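Local coordinates for thiosulfate reductase (Thermus thermophilus, PDB 2VPZ), which probably acts as a molybdenum oxidoreductase that reduces polysulfide or thiosulfate, carrying a molybdopterin guanine dinucleotide cofactor and a 4Fe-4S cluster, at residues L99-G104 / G110-A115; S105-G110 / W475-L480. One frame throughout, in Å; residues are numbered along the deposited sequence.

Contact 1 of 2, residues L99-G104 / G110-A115; sequences LIRVEG and GKYRVA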
loop_
_atom_site.group_PDB
_atom_site.type_symbol
_atom_site.label_atom_id
_atom_site.label_comp_id
_atom_site.label_asym_id
_atom_site.label_seq_id
_atom_site.Cartn_x
_atom_site.Cartn_y
_atom_site.Cartn_z
ATOM N N LEU A 99 -35.217 12.169 -49.301
ATOM C CA LEU A 99 -35.681 10.901 -49.840
ATOM C C LEU A 99 -37.193 10.792 -49.774
ATOM O O LEU A 99 -37.794 11.217 -48.794
ATOM C CB LEU A 99 -35.071 9.717 -49.071
ATOM C CG LEU A 99 -33.539 9.548 -49.043
ATOM C CD1 LEU A 99 -33.113 8.370 -48.129
ATOM C CD2 LEU A 99 -33.025 9.358 -50.483
ATOM N N ILE A 100 -37.825 10.248 -50.804
ATOM C CA ILE A 100 -39.263 10.057 -50.718
ATOM C C ILE A 100 -39.579 8.574 -50.949
ATOM O O ILE A 100 -38.954 7.894 -51.771
ATOM C CB ILE A 100 -40.092 10.980 -51.724
ATOM C CG1 ILE A 100 -39.748 12.463 -51.515
ATOM C CG2 ILE A 100 -41.620 10.769 -51.484
ATOM C CD1 ILE A 100 -40.163 13.378 -52.691
ATOM N N ARG A 101 -40.534 8.087 -50.172
ATOM C CA ARG A 101 -41.012 6.706 -50.198
ATOM C C ARG A 101 -41.639 6.309 -51.564
ATOM O O ARG A 101 -42.614 6.918 -51.994
ATOM C CB ARG A 101 -42.037 6.494 -49.078
ATOM C CG ARG A 101 -41.875 5.229 -48.241
ATOM C CD ARG A 101 -43.205 4.828 -47.559
ATOM N NE ARG A 101 -44.287 4.582 -48.525
ATOM C CZ ARG A 101 -45.364 5.341 -48.722
ATOM N NH1 ARG A 101 -45.570 6.444 -48.022
ATOM N NH2 ARG A 101 -46.262 4.990 -49.649
ATOM N N VAL A 102 -41.079 5.291 -52.224
ATOM C CA VAL A 102 -41.571 4.804 -53.519
ATOM C C VAL A 102 -43.115 4.517 -53.405
ATOM O O VAL A 102 -43.550 3.839 -52.466
ATOM C CB VAL A 102 -40.760 3.509 -53.979
ATOM C CG1 VAL A 102 -41.425 2.832 -55.171
ATOM C CG2 VAL A 102 -39.299 3.935 -54.355
ATOM N N GLU A 103 -43.931 5.067 -54.316
ATOM C CA GLU A 103 -45.385 4.905 -54.249
ATOM C C GLU A 103 -45.835 3.436 -54.372
ATOM O O GLU A 103 -45.397 2.706 -55.257
ATOM C CB GLU A 103 -46.149 5.806 -55.260
ATOM C CG GLU A 103 -47.161 6.853 -54.615
ATOM C CD GLU A 103 -47.510 6.583 -53.112
ATOM O OE1 GLU A 103 -47.675 5.398 -52.724
ATOM O OE2 GLU A 103 -47.651 7.565 -52.337
ATOM N N GLY A 104 -46.680 2.991 -53.438
ATOM C CA GLY A 104 -47.117 1.607 -53.429
ATOM C C GLY A 104 -46.352 0.711 -52.467
ATOM O O GLY A 104 -46.778 -0.414 -52.185
ATOM N N GLY A 110 -38.172 -0.990 -46.763
ATOM C CA GLY A 110 -37.321 0.192 -46.897
ATOM C C GLY A 110 -37.023 0.816 -48.261
ATOM O O GLY A 110 -35.880 1.193 -48.537
ATOM N N LYS A 111 -38.058 0.940 -49.100
ATOM C CA LYS A 111 -37.969 1.495 -50.488
ATOM C C LYS A 111 -38.097 3.031 -50.651
ATOM O O LYS A 111 -39.164 3.584 -50.411
ATOM C CB LYS A 111 -39.006 0.794 -51.408
ATOM C CG LYS A 111 -38.456 -0.321 -52.313
ATOM C CD LYS A 111 -38.685 -1.716 -51.735
ATOM C CE LYS A 111 -39.984 -2.313 -52.267
ATOM N NZ LYS A 111 -39.959 -3.812 -52.295
ATOM N N TYR A 112 -37.021 3.690 -51.089
ATOM C CA TYR A 112 -36.929 5.141 -51.271
ATOM C C TYR A 112 -36.353 5.563 -52.624
ATOM O O TYR A 112 -35.699 4.769 -53.287
ATOM C CB TYR A 112 -36.038 5.747 -50.186
ATOM C CG TYR A 112 -36.651 5.685 -48.847
ATOM C CD1 TYR A 112 -36.481 4.577 -48.007
ATOM C CD2 TYR A 112 -37.570 6.656 -48.465
ATOM C CE1 TYR A 112 -37.216 4.438 -46.842
ATOM C CE2 TYR A 112 -38.309 6.549 -47.312
ATOM C CZ TYR A 112 -38.136 5.434 -46.486
ATOM O OH TYR A 112 -38.906 5.289 -45.373
ATOM N N ARG A 113 -36.604 6.815 -53.018
ATOM C CA ARG A 113 -36.007 7.365 -54.232
ATOM C C ARG A 113 -35.524 8.781 -53.865
ATOM O O ARG A 113 -36.188 9.500 -53.091
ATOM C CB ARG A 113 -37.007 7.415 -55.410
ATOM C CG ARG A 113 -38.206 8.326 -55.194
ATOM C CD ARG A 113 -39.150 8.442 -56.399
ATOM N NE ARG A 113 -39.827 9.738 -56.460
ATOM C CZ ARG A 113 -40.823 10.142 -55.673
ATOM N NH1 ARG A 113 -41.296 9.338 -54.731
ATOM N NH2 ARG A 113 -41.339 11.370 -55.798
ATOM N N VAL A 114 -34.356 9.159 -54.367
ATOM C CA VAL A 114 -33.753 10.461 -54.099
ATOM C C VAL A 114 -34.669 11.579 -54.630
ATOM O O VAL A 114 -35.424 11.390 -55.596
ATOM C CB VAL A 114 -32.284 10.559 -54.706
ATOM C CG1 VAL A 114 -32.317 10.538 -56.242
ATOM C CG2 VAL A 114 -31.552 11.806 -54.182
ATOM N N ALA A 115 -34.640 12.731 -53.962
ATOM C CA ALA A 115 -35.463 13.874 -54.315
ATOM C C ALA A 115 -34.697 15.151 -54.098
ATOM O O ALA A 115 -33.590 15.177 -53.533
ATOM C CB ALA A 115 -36.761 13.896 -53.469
#

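Contact 2 of 2, residues S105-G110 / W475-L480; sequences SQRGEG and WADVIL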
loop_
_atom_site.group_PDB
_atom_site.type_symbol
_atom_site.label_atom_id
_atom_site.label_comp_id
_atom_site.label_asym_id
_atom_site.label_seq_id
_atom_site.Cartn_x
_atom_site.Cartn_y
_atom_site.Cartn_z
ATOM N N SER A 105 -45.201 1.161 -51.962
ATOM C CA SER A 105 -44.427 0.381 -50.986
ATOM C C SER A 105 -44.870 0.751 -49.550
ATOM O O SER A 105 -45.091 1.926 -49.237
ATOM C CB SER A 105 -42.912 0.614 -51.119
ATOM O OG SER A 105 -42.567 1.913 -50.714
ATOM N N GLN A 106 -45.014 -0.270 -48.705
ATOM C CA GLN A 106 -45.410 -0.189 -47.284
ATOM C C GLN A 106 -44.392 0.591 -46.416
ATOM O O GLN A 106 -43.180 0.554 -46.696
ATOM C CB GLN A 106 -45.521 -1.616 -46.714
ATOM C CG GLN A 106 -46.914 -2.213 -46.337
ATOM C CD GLN A 106 -48.064 -1.859 -47.291
ATOM O OE1 GLN A 106 -47.970 -2.024 -48.518
ATOM N NE2 GLN A 106 -49.172 -1.397 -46.716
ATOM N N ARG A 107 -44.866 1.286 -45.378
ATOM C CA ARG A 107 -43.983 1.973 -44.409
ATOM C C ARG A 107 -43.344 0.822 -43.566
ATOM O O ARG A 107 -44.062 0.035 -42.938
ATOM C CB ARG A 107 -44.776 2.894 -43.455
ATOM C CG ARG A 107 -44.890 4.363 -43.836
ATOM C CD ARG A 107 -46.053 5.022 -43.089
ATOM N NE ARG A 107 -46.609 6.164 -43.799
ATOM C CZ ARG A 107 -47.815 6.704 -43.607
ATOM N NH1 ARG A 107 -48.623 6.191 -42.691
ATOM N NH2 ARG A 107 -48.215 7.742 -44.332
ATOM N N GLY A 108 -42.011 0.715 -43.538
ATOM C CA GLY A 108 -41.343 -0.360 -42.817
ATOM C C GLY A 108 -40.425 -1.049 -43.809
ATOM O O GLY A 108 -39.208 -1.190 -43.616
ATOM N N GLU A 109 -41.056 -1.518 -44.887
ATOM C CA GLU A 109 -40.362 -2.080 -46.075
ATOM C C GLU A 109 -39.403 -0.848 -46.287
ATOM O O GLU A 109 -39.827 0.267 -46.021
ATOM C CB GLU A 109 -41.418 -2.177 -47.183
ATOM C CG GLU A 109 -41.068 -2.819 -48.521
ATOM C CD GLU A 109 -42.323 -2.963 -49.391
ATOM O OE1 GLU A 109 -43.400 -3.219 -48.797
ATOM O OE2 GLU A 109 -42.243 -2.814 -50.624
ATOM N N GLY A 110 -38.172 -0.990 -46.763
ATOM C CA GLY A 110 -37.321 0.192 -46.897
ATOM C C GLY A 110 -37.023 0.816 -48.261
ATOM O O GLY A 110 -35.880 1.193 -48.537
ATOM N N TRP A 475 -39.061 4.407 -41.767
ATOM C CA TRP A 475 -40.510 4.071 -41.799
ATOM C C TRP A 475 -41.245 5.309 -42.323
ATOM O O TRP A 475 -42.476 5.322 -42.397
ATOM C CB TRP A 475 -41.089 3.747 -40.421
ATOM C CG TRP A 475 -40.965 2.321 -40.013
ATOM C CD1 TRP A 475 -39.817 1.570 -39.955
ATOM C CD2 TRP A 475 -42.028 1.453 -39.596
ATOM N NE1 TRP A 475 -40.108 0.296 -39.526
ATOM C CE2 TRP A 475 -41.452 0.199 -39.287
ATOM C CE3 TRP A 475 -43.410 1.624 -39.430
ATOM C CZ2 TRP A 475 -42.217 -0.896 -38.849
ATOM C CZ3 TRP A 475 -44.181 0.546 -38.993
ATOM C CH2 TRP A 475 -43.569 -0.705 -38.696
ATOM N N ALA A 476 -40.505 6.348 -42.685
ATOM C CA ALA A 476 -41.100 7.601 -43.143
ATOM C C ALA A 476 -41.431 7.837 -44.641
ATOM O O ALA A 476 -40.766 7.256 -45.523
ATOM C CB ALA A 476 -40.187 8.794 -42.656
ATOM N N ASP A 477 -42.483 8.630 -44.917
ATOM C CA ASP A 477 -42.815 9.088 -46.291
ATOM C C ASP A 477 -41.926 10.387 -46.200
ATOM O O ASP A 477 -42.235 11.257 -45.404
ATOM C CB ASP A 477 -44.286 9.587 -46.497
ATOM C CG ASP A 477 -45.314 8.886 -45.628
ATOM O OD1 ASP A 477 -45.322 7.637 -45.636
ATOM O OD2 ASP A 477 -46.115 9.585 -44.955
ATOM N N VAL A 478 -40.864 10.529 -46.989
ATOM C CA VAL A 478 -39.982 11.705 -46.857
ATOM C C VAL A 478 -39.108 11.742 -45.588
ATOM O O VAL A 478 -39.596 11.817 -44.429
ATOM C CB VAL A 478 -40.693 13.144 -46.909
ATOM C CG1 VAL A 478 -39.718 14.190 -47.518
ATOM C CG2 VAL A 478 -41.994 13.122 -47.701
ATOM N N ILE A 479 -37.801 11.692 -45.857
ATOM C CA ILE A 479 -36.691 11.735 -44.911
ATOM C C ILE A 479 -35.954 13.030 -45.307
ATOM O O ILE A 479 -35.635 13.204 -46.475
ATOM C CB ILE A 479 -35.693 10.513 -45.115
ATOM C CG1 ILE A 479 -36.350 9.189 -44.743
ATOM C CG2 ILE A 479 -34.399 10.737 -44.283
ATOM C CD1 ILE A 479 -35.749 7.937 -45.426
ATOM N N LEU A 480 -35.695 13.937 -44.363
ATOM C CA LEU A 480 -34.954 15.180 -44.659
ATOM C C LEU A 480 -33.618 15.168 -43.872
ATOM O O LEU A 480 -33.640 15.121 -42.634
ATOM C CB LEU A 480 -35.815 16.429 -44.310
ATOM C CG LEU A 480 -37.263 16.494 -44.851
ATOM C CD1 LEU A 480 -37.989 17.757 -44.350
ATOM C CD2 LEU A 480 -37.278 16.434 -46.402
#

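Contact 1 of 2, residues L99-G104 / G110-A115
A two-stranded antiparallel beta hairpin on the protein surface brings strand 99-101 against strand 112-114, and Ile100 faces Arg113 as its hydrogen-bonded pair. Ile100 N reaches Arg113 O at 2.9 Å, while Arg113 N returns the bond to Ile100 O. Beyond the last bridged pair, Val102 N still bonds to Lys111 O at 3.1 Å, carrying the pairing one residue toward the connecting loop. The side chains sort onto two faces. On one, the Arg113 side chain crosses that of Ile100 at a slant: CG lies between the backbone N and the carbonyl carbon (chi1 63°), and the extended chain beyond it sets NH1 3.6 Å from Ile100 CG2. Ile100 CD1 also meets Ala115 CB at 3.5 Å, an apolar contact on the same isoleucine. The other face belongs to Leu99, Arg101, Tyr112 and Val114. Here the Tyr112 ring lies obliquely against the partner strand, its CD2 4.0 Å from Leu99 CB and its CE2 3.9 Å from Arg101 CG. With CG anti to the carbonyl carbon (chi1 -69°), the ring is set between these two residues, and its phenol oxygen probably hydrogen-bonds to Ala476 O. An alanine in place of Tyr112 would probably leave Ala476 O without this partner and open a gap beside Leu99 and the aliphatic part of Arg101. Arg101 itself turns its guanidinium to Asp477, with Glu103 OE1 a longer salt-bridge partner at 3.4 Å from Arg101 NH2. The alternating hydrogen-bonded and non-hydrogen-bonded pairs are those of any antiparallel sheet; that the two strands follow each other in the chain, joined by a loop, makes this a beta hairpin.

Contact 2 of 2, residues S105-G110 / W475-L480
Arg107 and Asp477 show how a loop can be tied to a distant part of the chain by a few exact contacts. The arginine approaches side-on and grips the carboxylate with two nitrogens, one to each oxygen. NE meets the syn lone pair of Asp477 OD1 at 2.7 Å, almost straight and within the guanidinium plane. The second bond, from NH2 to Asp477 OD2 at 2.9 Å, is more bent, and the guanidinium and carboxylate planes stand 40° apart. The chain, extended from CG to NE, carries the charge to this buried acid, and its CG passes 3.0 Å from Trp475 O. Close packing continues at Gly108, whose CA sits over the indole face, 3.5 Å from the centroid of the five-membered ring of Trp475 in a CH-pi contact. A side chain here would be pressed against the indole, and the backbone angles (phi 126°, psi -57°) call for glycine in any case. The other side of the loop is looser: Gln106 and Gly110 are exposed, and Glu109 points away from segment 475-480, its OE1 taking a weak bond from Gln106 N and its OE2 pairing with Lys111. Around the contact, Arg107 NH1 bonds to the carbonyls of Leu456 and Leu459, Asp477 OD2 accepts from Tyr462 N, and Trp475 packs on helix 449-457, while strand 479-481 is outermost in the chain's parallel sheet, next to strand 462-466.

The two contacts are halves of one attachment, their centres about 7 Å apart: contact 2 holds the connecting loop of the hairpin whose strands pair in contact 1, and Gly110 belongs to both. Asp477 joins them, since its OD1 also takes Arg101 NH1 at 2.7 Å; two arginines thus share one carboxylate, which would probably favour its charged form. The Tyr112 OH to Ala476 O distance of 2.7 Å and the packing of Tyr112 CE2 on Ile479 CD1 at 3.5 Å add to the join, as does backbone bonding of Leu99 with Ile479. Both contacts lie away from the annotated sites, with the side chains of Tyr112 and Trp475 about 14 and 12 Å from a bound MGD.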